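Local coordinates for HydG protein (Carboxydothermus hydrogenoformans, PDB 4RTB) that probably uses a [4Fe-4S] cluster and S-adenosylmethionine in radical chemistry that makes the carbon monoxide and cyanide ligands for maturation of FeFe-hydrogenase, at residues A[208-213]-A[258-263]; A[284-289]-A[301-306]; A[280-285]-A[315-320]. All blocks are in the same frame, centred on the assembly; numbering follows the deposited sequence.

How the interactions relate
Along the chain, interaction 1 comes first: the loop 208-213, after strand 204-205, meets the start of helix 257-275, closing a loop with 44 residues between its segments. Both later contacts open after interaction 1 has closed and start from one shared stretch, with Val284 and Pro285 in both. Interaction 2 closes first, tying the loop after strand 281-283 to the start of helix 303-316 at 301-306; interaction 3 closes at 315-320, joining that strand to the end of the same helix. These two thus belong to one beta-alpha-beta unit, and interactions 1 and 2 both reach S-adenosylmethionine, through its ribose and adenine respectively.

Interaction 1: A[208-213]-A[258-263]; sequences QESYNP and LFELLG. With SAM (S-adenosylmethionine), chain B.
Loop 208-213 runs past the first turns of helix 257-275, coming closest at Tyr211 and Glu260, whose CA atoms are 5.7 Å apart. The carboxylate of Glu260 grips the loop with one oxygen: OE2 accepts from Ser210 OG at 2.8 Å and from Tyr211 N at 3.0 Å, both donors arriving on the same face of its plane. Ser210 OG in turn takes the N-H of Asn212, an ST turn. The Tyr211 ring lies between Gln208 CG on one face and Gly263 on the other, with Gly263 CA 4.2 Å from the ring centroid in a CH-pi contact. Phe259 takes Asn212 CG over one face near the rim, with Asn212 CB 3.5 Å from Phe259 CE2, and meets Tyr211 O at its edge. Nearer the N-terminal end of the segment, Glu209 OE2 accepts from ribose O3' of S-adenosylmethionine at 2.5 Å; O2' lies by OE1, too close for the distance to be relied on. Tyr211 OH bonds His267 further along helix 257-275, Phe259 meets Tyr33 of helix 23-39 edge to face, and Gln208 packs on helix 228-232 and pairs through its backbone with Gly249, the last residue of strand 246-249.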
loop_
_atom_site.group_PDB
_atom_site.type_symbol
_atom_site.label_atom_id
_atom_site.label_comp_id
_atom_site.label_asym_id
_atom_site.label_seq_id
_atom_site.Cartn_x
_atom_site.Cartn_y
_atom_site.Cartn_z
ATOM N N GLN A 208 -7.796 -1.628 8.201
ATOM C CA GLN A 208 -8.724 -2.284 9.116
ATOM C C GLN A 208 -7.970 -3.257 10.028
ATOM O O GLN A 208 -8.487 -3.681 11.067
ATOM C CB GLN A 208 -9.819 -3.009 8.322
ATOM C CG GLN A 208 -10.837 -3.790 9.147
ATOM C CD GLN A 208 -11.446 -2.971 10.266
ATOM O OE1 GLN A 208 -11.674 -1.770 10.121
ATOM N NE2 GLN A 208 -11.707 -3.617 11.398
ATOM N N GLU A 209 -6.737 -3.582 9.633
ATOM C CA GLU A 209 -5.882 -4.572 10.303
ATOM C C GLU A 209 -6.493 -5.970 10.234
ATOM O O GLU A 209 -5.867 -6.903 9.734
ATOM C CB GLU A 209 -5.610 -4.193 11.767
ATOM C CG GLU A 209 -5.243 -2.733 12.005
ATOM C CD GLU A 209 -3.885 -2.344 11.450
ATOM O OE1 GLU A 209 -3.122 -3.237 11.025
ATOM O OE2 GLU A 209 -3.579 -1.132 11.440
ATOM N N SER A 210 -7.710 -6.115 10.746
ATOM C CA SER A 210 -8.442 -7.368 10.618
ATOM C C SER A 210 -9.939 -7.143 10.493
ATOM O O SER A 210 -10.508 -6.280 11.160
ATOM C CB SER A 210 -8.170 -8.288 11.803
ATOM O OG SER A 210 -9.100 -9.356 11.803
ATOM N N TYR A 211 -10.566 -7.944 9.642
ATOM C CA TYR A 211 -11.999 -7.855 9.416
ATOM C C TYR A 211 -12.764 -8.863 10.261
ATOM O O TYR A 211 -13.994 -8.895 10.232
ATOM C CB TYR A 211 -12.313 -8.060 7.935
ATOM C CG TYR A 211 -11.999 -6.848 7.094
ATOM C CD1 TYR A 211 -10.732 -6.651 6.565
ATOM C CD2 TYR A 211 -12.971 -5.892 6.842
ATOM C CE1 TYR A 211 -10.444 -5.537 5.801
ATOM C CE2 TYR A 211 -12.694 -4.779 6.081
ATOM C CZ TYR A 211 -11.430 -4.605 5.565
ATOM O OH TYR A 211 -11.162 -3.495 4.811
ATOM N N ASN A 212 -12.040 -9.687 11.012
ATOM C CA ASN A 212 -12.685 -10.608 11.939
ATOM C C ASN A 212 -12.749 -10.004 13.331
ATOM O O ASN A 212 -11.722 -9.881 14.001
ATOM C CB ASN A 212 -11.957 -11.954 11.980
ATOM C CG ASN A 212 -12.851 -13.084 12.459
ATOM O OD1 ASN A 212 -14.078 -12.964 12.451
ATOM N ND2 ASN A 212 -12.243 -14.188 12.874
ATOM N N PRO A 213 -13.959 -9.624 13.771
ATOM C CA PRO A 213 -14.164 -9.018 15.092
ATOM C C PRO A 213 -13.641 -9.908 16.211
ATOM O O PRO A 213 -13.260 -9.411 17.269
ATOM C CB PRO A 213 -15.687 -8.872 15.185
ATOM C CG PRO A 213 -16.162 -8.893 13.775
ATOM C CD PRO A 213 -15.228 -9.802 13.045
ATOM N N LEU A 258 -7.509 -16.110 4.489
ATOM C CA LEU A 258 -8.672 -16.226 3.621
ATOM C C LEU A 258 -9.737 -15.202 3.993
ATOM O O LEU A 258 -10.282 -14.503 3.132
ATOM C CB LEU A 258 -9.250 -17.643 3.698
ATOM C CG LEU A 258 -10.613 -17.880 3.046
ATOM C CD1 LEU A 258 -10.557 -17.522 1.574
ATOM C CD2 LEU A 258 -11.066 -19.323 3.233
ATOM N N PHE A 259 -10.012 -15.109 5.288
ATOM C CA PHE A 259 -11.052 -14.224 5.783
ATOM C C PHE A 259 -10.724 -12.751 5.543
ATOM O O PHE A 259 -11.594 -11.980 5.143
ATOM C CB PHE A 259 -11.293 -14.468 7.271
ATOM C CG PHE A 259 -12.505 -13.768 7.805
ATOM C CD1 PHE A 259 -13.744 -14.382 7.769
ATOM C CD2 PHE A 259 -12.407 -12.494 8.335
ATOM C CE1 PHE A 259 -14.864 -13.739 8.256
ATOM C CE2 PHE A 259 -13.524 -11.846 8.820
ATOM C CZ PHE A 259 -14.753 -12.470 8.783
ATOM N N GLU A 260 -9.477 -12.364 5.796
ATOM C CA GLU A 260 -9.056 -10.979 5.605
ATOM C C GLU A 260 -9.055 -10.599 4.123
ATOM O O GLU A 260 -9.483 -9.501 3.753
ATOM C CB GLU A 260 -7.670 -10.746 6.219
ATOM C CG GLU A 260 -7.673 -9.911 7.498
ATOM C CD GLU A 260 -7.964 -10.726 8.749
ATOM O OE1 GLU A 260 -7.094 -11.526 9.158
ATOM O OE2 GLU A 260 -9.059 -10.560 9.328
ATOM N N LEU A 261 -8.571 -11.514 3.284
ATOM C CA LEU A 261 -8.593 -11.326 1.836
ATOM C C LEU A 261 -10.015 -11.116 1.330
ATOM O O LEU A 261 -10.278 -10.203 0.544
ATOM C CB LEU A 261 -7.963 -12.527 1.128
ATOM C CG LEU A 261 -8.230 -12.643 -0.376
ATOM C CD1 LEU A 261 -7.639 -11.459 -1.127
ATOM C CD2 LEU A 261 -7.678 -13.954 -0.913
ATOM N N LEU A 262 -10.919 -11.981 1.781
ATOM C CA LEU A 262 -12.344 -11.831 1.511
ATOM C C LEU A 262 -12.856 -10.457 1.953
ATOM O O LEU A 262 -13.552 -9.760 1.203
ATOM C CB LEU A 262 -13.127 -12.934 2.224
ATOM C CG LEU A 262 -13.698 -14.115 1.439
ATOM C CD1 LEU A 262 -12.960 -14.323 0.131
ATOM C CD2 LEU A 262 -13.635 -15.370 2.294
ATOM N N GLY A 263 -12.490 -10.075 3.172
ATOM C CA GLY A 263 -12.949 -8.836 3.772
ATOM C C GLY A 263 -12.534 -7.587 3.021
ATOM O O GLY A 263 -13.323 -6.652 2.890
HETATM N N SAM B . -1.359 4.344 14.246
HETATM C CA SAM B . -2.208 4.276 13.057
HETATM C C SAM B . -3.033 2.997 12.968
HETATM O O SAM B . -2.918 2.089 13.785
HETATM O OXT SAM B . -3.845 2.847 12.058
HETATM C CB SAM B . -1.388 4.415 11.776
HETATM C CG SAM B . 0.101 4.081 11.863
HETATM S SD SAM B . 0.573 2.363 12.183
HETATM C CE SAM B . 2.266 2.674 12.693
HETATM C "C5'" SAM B . 1.029 1.795 10.530
HETATM C "C4'" SAM B . 0.688 0.338 10.227
HETATM O "O4'" SAM B . 1.741 -0.562 10.533
HETATM C "C3'" SAM B . -0.505 -0.153 11.030
HETATM O "O3'" SAM B . -1.705 0.133 10.354
HETATM C "C2'" SAM B . -0.266 -1.644 11.137
HETATM O "O2'" SAM B . -1.125 -2.343 10.270
HETATM C "C1'" SAM B . 1.165 -1.848 10.670
HETATM N N9 SAM B . 1.868 -2.670 11.665
HETATM C C8 SAM B . 1.906 -2.452 13.015
HETATM N N7 SAM B . 2.643 -3.428 13.589
HETATM C C5 SAM B . 3.063 -4.273 12.623
HETATM C C6 SAM B . 3.834 -5.425 12.661
HETATM N N6 SAM B . 4.301 -5.877 13.821
HETATM N N1 SAM B . 4.110 -6.099 11.490
HETATM C C2 SAM B . 3.621 -5.625 10.290
HETATM N N3 SAM B . 2.856 -4.478 10.258
HETATM C C4 SAM B . 2.582 -3.811 11.407
#

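Interaction 2: A[284-289]-A[301-306]; sequences VPRLKP and ISDHKF. With SAM (S-adenosylmethionine), chain B.
Beside the adenine site of S-adenosylmethionine, Arg286, in the loop that follows strand 281-283, reaches across to the N-terminal turn of helix 303-316 and spreads over Phe306. Its CG sits between the backbone N and the carbonyl carbon (chi1 39°), which starts the chain off over the ring; CG is 4.2 Å from the ring centroid, a CH-pi contact. NE follows over the same face, displaced toward the rim, with CD2 of Phe306 3.5 Å away, and the guanidinium is inclined by 50° to the ring. A bend at chi3 then carries NH1 to the salt bridge with Asp303, 3.2 Å from OD1; guanidinium and carboxylate planes are almost parallel, 11° apart, though OD1 comes in obliquely and not in the guanidinium plane. Ile301 O lies over one face of the guanidinium, a poor direction for a hydrogen bond. At the edge of the Phe306 ring, near its plane, comes Val284 O, 3.6 Å from CZ.

This is the strand-to-helix connection at the C-terminal end of a barrel strand, where the (beta/alpha)8 fold of radical SAM enzymes carries its active site. The helix it leads into is capped by Ser302, whose OG accepts from Lys305 N at 3.2 Å, and the positive guanidinium lies beside that first turn. The loop itself does the binding: Lys288 N donates to adenine N1 at 3.0 Å in a nearly straight bond, a weak one runs from adenine N6 back to Lys288 O, and Leu287 CD1 packs against the purine. The ammonium of Lys288 forms a salt bridge with Glu328, to which Arg286 NE is also linked by a long, weak ion pair. Backbone bonds tie Pro285 and Leu287 to Phe252, while the Phe306 side chain touches Leu336 of helix 330-339.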
loop_
_atom_site.group_PDB
_atom_site.type_symbol
_atom_site.label_atom_id
_atom_site.label_comp_id
_atom_site.label_asym_id
_atom_site.label_seq_id
_atom_site.Cartn_x
_atom_site.Cartn_y
_atom_site.Cartn_z
ATOM N N VAL A 284 -1.230 -4.209 1.352
ATOM C CA VAL A 284 -1.162 -5.580 1.857
ATOM C C VAL A 284 0.150 -5.882 2.580
ATOM O O VAL A 284 1.139 -6.276 1.959
ATOM C CB VAL A 284 -1.369 -6.608 0.724
ATOM C CG1 VAL A 284 -2.847 -6.790 0.455
ATOM C CG2 VAL A 284 -0.640 -6.180 -0.546
ATOM N N PRO A 285 0.159 -5.693 3.908
ATOM C CA PRO A 285 1.327 -6.003 4.735
ATOM C C PRO A 285 1.220 -7.334 5.475
ATOM O O PRO A 285 0.218 -7.603 6.138
ATOM C CB PRO A 285 1.361 -4.836 5.727
ATOM C CG PRO A 285 -0.075 -4.313 5.774
ATOM C CD PRO A 285 -0.869 -4.977 4.680
ATOM N N ARG A 286 2.249 -8.165 5.349
ATOM C CA ARG A 286 2.346 -9.362 6.167
ATOM C C ARG A 286 2.953 -8.982 7.509
ATOM O O ARG A 286 3.736 -8.037 7.602
ATOM C CB ARG A 286 3.177 -10.449 5.475
ATOM C CG ARG A 286 4.384 -9.926 4.714
ATOM C CD ARG A 286 5.441 -11.004 4.547
ATOM N NE ARG A 286 5.005 -12.096 3.681
ATOM C CZ ARG A 286 5.674 -13.235 3.531
ATOM N NH1 ARG A 286 5.212 -14.178 2.722
ATOM N NH2 ARG A 286 6.807 -13.432 4.193
ATOM N N LEU A 287 2.578 -9.717 8.547
ATOM C CA LEU A 287 3.013 -9.411 9.903
ATOM C C LEU A 287 4.498 -9.722 10.097
ATOM O O LEU A 287 4.944 -10.853 9.891
ATOM C CB LEU A 287 2.152 -10.183 10.902
ATOM C CG LEU A 287 2.584 -10.285 12.361
ATOM C CD1 LEU A 287 2.695 -8.912 13.002
ATOM C CD2 LEU A 287 1.588 -11.155 13.106
ATOM N N LYS A 288 5.250 -8.700 10.498
ATOM C CA LYS A 288 6.707 -8.768 10.607
ATOM C C LYS A 288 7.176 -8.793 12.064
ATOM O O LYS A 288 6.405 -8.466 12.967
ATOM C CB LYS A 288 7.327 -7.574 9.872
ATOM C CG LYS A 288 7.300 -7.699 8.362
ATOM C CD LYS A 288 8.363 -8.674 7.882
ATOM C CE LYS A 288 8.105 -9.108 6.451
ATOM N NZ LYS A 288 9.286 -8.891 5.566
ATOM N N PRO A 289 8.442 -9.188 12.302
ATOM C CA PRO A 289 9.002 -9.136 13.660
ATOM C C PRO A 289 8.983 -7.733 14.266
ATOM O O PRO A 289 9.404 -6.774 13.617
ATOM C CB PRO A 289 10.443 -9.611 13.462
ATOM C CG PRO A 289 10.381 -10.485 12.270
ATOM C CD PRO A 289 9.355 -9.871 11.366
ATOM N N ILE A 301 2.062 -16.615 7.152
ATOM C CA ILE A 301 1.763 -16.310 5.759
ATOM C C ILE A 301 2.906 -16.756 4.857
ATOM O O ILE A 301 3.949 -16.101 4.798
ATOM C CB ILE A 301 1.513 -14.810 5.539
ATOM C CG1 ILE A 301 0.554 -14.268 6.594
ATOM C CG2 ILE A 301 0.967 -14.568 4.141
ATOM C CD1 ILE A 301 -0.791 -14.933 6.574
ATOM N N SER A 302 2.713 -17.868 4.154
ATOM C CA SER A 302 3.756 -18.383 3.277
ATOM C C SER A 302 3.922 -17.483 2.058
ATOM O O SER A 302 2.982 -16.805 1.642
ATOM C CB SER A 302 3.446 -19.818 2.845
ATOM O OG SER A 302 2.362 -19.865 1.929
ATOM N N ASP A 303 5.133 -17.475 1.507
ATOM C CA ASP A 303 5.459 -16.671 0.331
ATOM C C ASP A 303 4.518 -16.969 -0.825
ATOM O O ASP A 303 4.024 -16.057 -1.496
ATOM C CB ASP A 303 6.904 -16.920 -0.103
ATOM C CG ASP A 303 7.904 -16.158 0.740
ATOM O OD1 ASP A 303 7.709 -14.941 0.938
ATOM O OD2 ASP A 303 8.884 -16.774 1.205
ATOM N N HIS A 304 4.281 -18.256 -1.050
ATOM C CA HIS A 304 3.373 -18.698 -2.096
ATOM C C HIS A 304 1.975 -18.121 -1.890
ATOM O O HIS A 304 1.398 -17.514 -2.798
ATOM C CB HIS A 304 3.311 -20.224 -2.134
ATOM C CG HIS A 304 2.497 -20.760 -3.266
ATOM N ND1 HIS A 304 2.959 -20.787 -4.564
ATOM C CD2 HIS A 304 1.247 -21.278 -3.298
ATOM C CE1 HIS A 304 2.031 -21.305 -5.347
ATOM N NE2 HIS A 304 0.982 -21.611 -4.604
ATOM N N LYS A 305 1.441 -18.312 -0.689
ATOM C CA LYS A 305 0.110 -17.818 -0.365
ATOM C C LYS A 305 0.053 -16.299 -0.479
ATOM O O LYS A 305 -0.948 -15.752 -0.922
ATOM C CB LYS A 305 -0.307 -18.268 1.036
ATOM C CG LYS A 305 -1.565 -19.127 1.051
ATOM C CD LYS A 305 -1.410 -20.322 1.980
ATOM C CE LYS A 305 -2.698 -21.131 2.061
ATOM N NZ LYS A 305 -3.186 -21.555 0.718
ATOM N N PHE A 306 1.135 -15.628 -0.098
ATOM C CA PHE A 306 1.237 -14.178 -0.242
ATOM C C PHE A 306 1.073 -13.757 -1.703
ATOM O O PHE A 306 0.248 -12.886 -2.033
ATOM C CB PHE A 306 2.580 -13.686 0.298
ATOM C CG PHE A 306 2.594 -12.232 0.659
ATOM C CD1 PHE A 306 1.460 -11.622 1.169
ATOM C CD2 PHE A 306 3.739 -11.472 0.490
ATOM C CE1 PHE A 306 1.468 -10.282 1.508
ATOM C CE2 PHE A 306 3.755 -10.132 0.823
ATOM C CZ PHE A 306 2.617 -9.534 1.334
HETATM N N SAM B . -1.359 4.344 14.246
HETATM C CA SAM B . -2.208 4.276 13.057
HETATM C C SAM B . -3.033 2.997 12.968
HETATM O O SAM B . -2.918 2.089 13.785
HETATM O OXT SAM B . -3.845 2.847 12.058
HETATM C CB SAM B . -1.388 4.415 11.776
HETATM C CG SAM B . 0.101 4.081 11.863
HETATM S SD SAM B . 0.573 2.363 12.183
HETATM C CE SAM B . 2.266 2.674 12.693
HETATM C "C5'" SAM B . 1.029 1.795 10.530
HETATM C "C4'" SAM B . 0.688 0.338 10.227
HETATM O "O4'" SAM B . 1.741 -0.562 10.533
HETATM C "C3'" SAM B . -0.505 -0.153 11.030
HETATM O "O3'" SAM B . -1.705 0.133 10.354
HETATM C "C2'" SAM B . -0.266 -1.644 11.137
HETATM O "O2'" SAM B . -1.125 -2.343 10.270
HETATM C "C1'" SAM B . 1.165 -1.848 10.670
HETATM N N9 SAM B . 1.868 -2.670 11.665
HETATM C C8 SAM B . 1.906 -2.452 13.015
HETATM N N7 SAM B . 2.643 -3.428 13.589
HETATM C C5 SAM B . 3.063 -4.273 12.623
HETATM C C6 SAM B . 3.834 -5.425 12.661
HETATM N N6 SAM B . 4.301 -5.877 13.821
HETATM N N1 SAM B . 4.110 -6.099 11.490
HETATM C C2 SAM B . 3.621 -5.625 10.290
HETATM N N3 SAM B . 2.856 -4.478 10.258
HETATM C C4 SAM B . 2.582 -3.811 11.407
#

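Interaction 3: A[280-285]-A[315-320]; sequences HTVSVP and IMLPYT
Thr320 and Val282 carry the close part of this contact, a small apolar junction without polar bonds between the segments. The methyl CG2 of Thr320, anti to the backbone N while OG1 takes the position beside that N (chi1 -55°), is the group that enters: it stands 3.8 Å from Val282 CG2 and 3.7 Å from His280 O, touching the Val282 side chain of strand 281-283 and the carbonyl of His280 just before it. Val282 presents CG2, which lies anti to its own carbonyl carbon and beside the backbone N (chi1 172°). Packing is looser toward Leu317, whose CD1 comes only to 4.4 Å from the same Val282 CG2. Farther out, the type I turn from Leu317 to Thr320, closed by the bond from Thr320 N to Leu317 O at 3.2 Å, leads Tyr319 away from the strand to the exposed side. The turn ends helix 303-316 and returns the chain to strand 321-324, completing a beta-alpha-beta unit in which Val282 pairs through its backbone with Gly321 and Ile323. Val282 also packs on Leu313 of helix 303-316 and on Val264 of helix 257-275, while Leu317 reaches Ala268 of the latter helix.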
loop_
_atom_site.group_PDB
_atom_site.type_symbol
_atom_site.label_atom_id
_atom_site.label_comp_id
_atom_site.label_asym_id
_atom_site.label_seq_id
_atom_site.Cartn_x
_atom_site.Cartn_y
_atom_site.Cartn_z
ATOM N N HIS A 280 -8.690 4.010 -3.628
ATOM C CA HIS A 280 -7.569 4.241 -4.517
ATOM C C HIS A 280 -6.542 3.118 -4.393
ATOM O O HIS A 280 -6.067 2.588 -5.397
ATOM C CB HIS A 280 -6.920 5.588 -4.217
ATOM C CG HIS A 280 -5.775 5.912 -5.118
ATOM N ND1 HIS A 280 -4.776 6.791 -4.761
ATOM C CD2 HIS A 280 -5.468 5.476 -6.363
ATOM C CE1 HIS A 280 -3.899 6.877 -5.748
ATOM N NE2 HIS A 280 -4.300 6.093 -6.731
ATOM N N THR A 281 -6.200 2.764 -3.156
ATOM C CA THR A 281 -5.184 1.745 -2.907
ATOM C C THR A 281 -5.602 0.717 -1.859
ATOM O O THR A 281 -6.304 1.036 -0.895
ATOM C CB THR A 281 -3.848 2.370 -2.436
ATOM O OG1 THR A 281 -3.967 2.794 -1.072
ATOM C CG2 THR A 281 -3.451 3.556 -3.306
ATOM N N VAL A 282 -5.154 -0.519 -2.058
ATOM C CA VAL A 282 -5.227 -1.551 -1.033
ATOM C C VAL A 282 -3.809 -1.916 -0.596
ATOM O O VAL A 282 -3.011 -2.399 -1.398
ATOM C CB VAL A 282 -5.959 -2.816 -1.523
ATOM C CG1 VAL A 282 -5.840 -3.923 -0.491
ATOM C CG2 VAL A 282 -7.417 -2.512 -1.825
ATOM N N SER A 283 -3.497 -1.665 0.671
ATOM C CA SER A 283 -2.180 -1.972 1.219
ATOM C C SER A 283 -2.164 -3.378 1.802
ATOM O O SER A 283 -2.988 -3.706 2.653
ATOM C CB SER A 283 -1.793 -0.955 2.296
ATOM O OG SER A 283 -1.879 0.374 1.812
ATOM N N VAL A 284 -1.230 -4.209 1.352
ATOM C CA VAL A 284 -1.162 -5.580 1.857
ATOM C C VAL A 284 0.150 -5.882 2.580
ATOM O O VAL A 284 1.139 -6.276 1.959
ATOM C CB VAL A 284 -1.369 -6.608 0.724
ATOM C CG1 VAL A 284 -2.847 -6.790 0.455
ATOM C CG2 VAL A 284 -0.640 -6.180 -0.546
ATOM N N PRO A 285 0.159 -5.693 3.908
ATOM C CA PRO A 285 1.327 -6.003 4.735
ATOM C C PRO A 285 1.220 -7.334 5.475
ATOM O O PRO A 285 0.218 -7.603 6.138
ATOM C CB PRO A 285 1.361 -4.836 5.727
ATOM C CG PRO A 285 -0.075 -4.313 5.774
ATOM C CD PRO A 285 -0.869 -4.977 4.680
ATOM N N ILE A 315 -6.437 -9.307 -9.631
ATOM C CA ILE A 315 -7.413 -9.778 -10.607
ATOM C C ILE A 315 -8.842 -9.391 -10.205
ATOM O O ILE A 315 -9.708 -9.229 -11.062
ATOM C CB ILE A 315 -7.299 -11.320 -10.822
ATOM C CG1 ILE A 315 -8.081 -11.769 -12.063
ATOM C CG2 ILE A 315 -7.730 -12.087 -9.584
ATOM C CD1 ILE A 315 -9.455 -12.360 -11.770
ATOM N N MET A 316 -9.077 -9.207 -8.908
ATOM C CA MET A 316 -10.410 -8.847 -8.427
ATOM C C MET A 316 -10.666 -7.343 -8.474
ATOM O O MET A 316 -11.751 -6.906 -8.856
ATOM C CB MET A 316 -10.631 -9.370 -7.004
ATOM C CG MET A 316 -10.786 -10.890 -6.888
ATOM S SD MET A 316 -12.425 -11.540 -7.278
ATOM C CE MET A 316 -12.437 -11.446 -9.063
ATOM N N LEU A 317 -9.669 -6.554 -8.087
ATOM C CA LEU A 317 -9.770 -5.100 -8.160
ATOM C C LEU A 317 -8.678 -4.550 -9.065
ATOM O O LEU A 317 -7.680 -4.014 -8.585
ATOM C CB LEU A 317 -9.668 -4.485 -6.768
ATOM C CG LEU A 317 -10.577 -5.118 -5.718
ATOM C CD1 LEU A 317 -9.945 -5.007 -4.343
ATOM C CD2 LEU A 317 -11.954 -4.471 -5.739
ATOM N N PRO A 318 -8.873 -4.678 -10.386
ATOM C CA PRO A 318 -7.840 -4.378 -11.385
ATOM C C PRO A 318 -7.427 -2.909 -11.416
ATOM O O PRO A 318 -6.236 -2.619 -11.537
ATOM C CB PRO A 318 -8.503 -4.787 -12.705
ATOM C CG PRO A 318 -9.962 -4.665 -12.445
ATOM C CD PRO A 318 -10.154 -5.048 -11.012
ATOM N N TYR A 319 -8.391 -2.001 -11.301
ATOM C CA TYR A 319 -8.098 -0.571 -11.363
ATOM C C TYR A 319 -7.755 -0.006 -9.985
ATOM O O TYR A 319 -7.585 1.202 -9.822
ATOM C CB TYR A 319 -9.280 0.186 -11.974
ATOM C CG TYR A 319 -9.568 -0.210 -13.405
ATOM C CD1 TYR A 319 -10.464 -1.231 -13.698
ATOM C CD2 TYR A 319 -8.936 0.431 -14.464
ATOM C CE1 TYR A 319 -10.725 -1.600 -15.007
ATOM C CE2 TYR A 319 -9.192 0.067 -15.777
ATOM C CZ TYR A 319 -10.087 -0.948 -16.041
ATOM O OH TYR A 319 -10.344 -1.311 -17.342
ATOM N N THR A 320 -7.648 -0.891 -9.000
ATOM C CA THR A 320 -7.276 -0.493 -7.650
ATOM C C THR A 320 -5.804 -0.792 -7.399
ATOM O O THR A 320 -5.379 -1.945 -7.473
ATOM C CB THR A 320 -8.130 -1.215 -6.591
ATOM O OG1 THR A 320 -9.520 -0.995 -6.864
ATOM C CG2 THR A 320 -7.800 -0.708 -5.195
#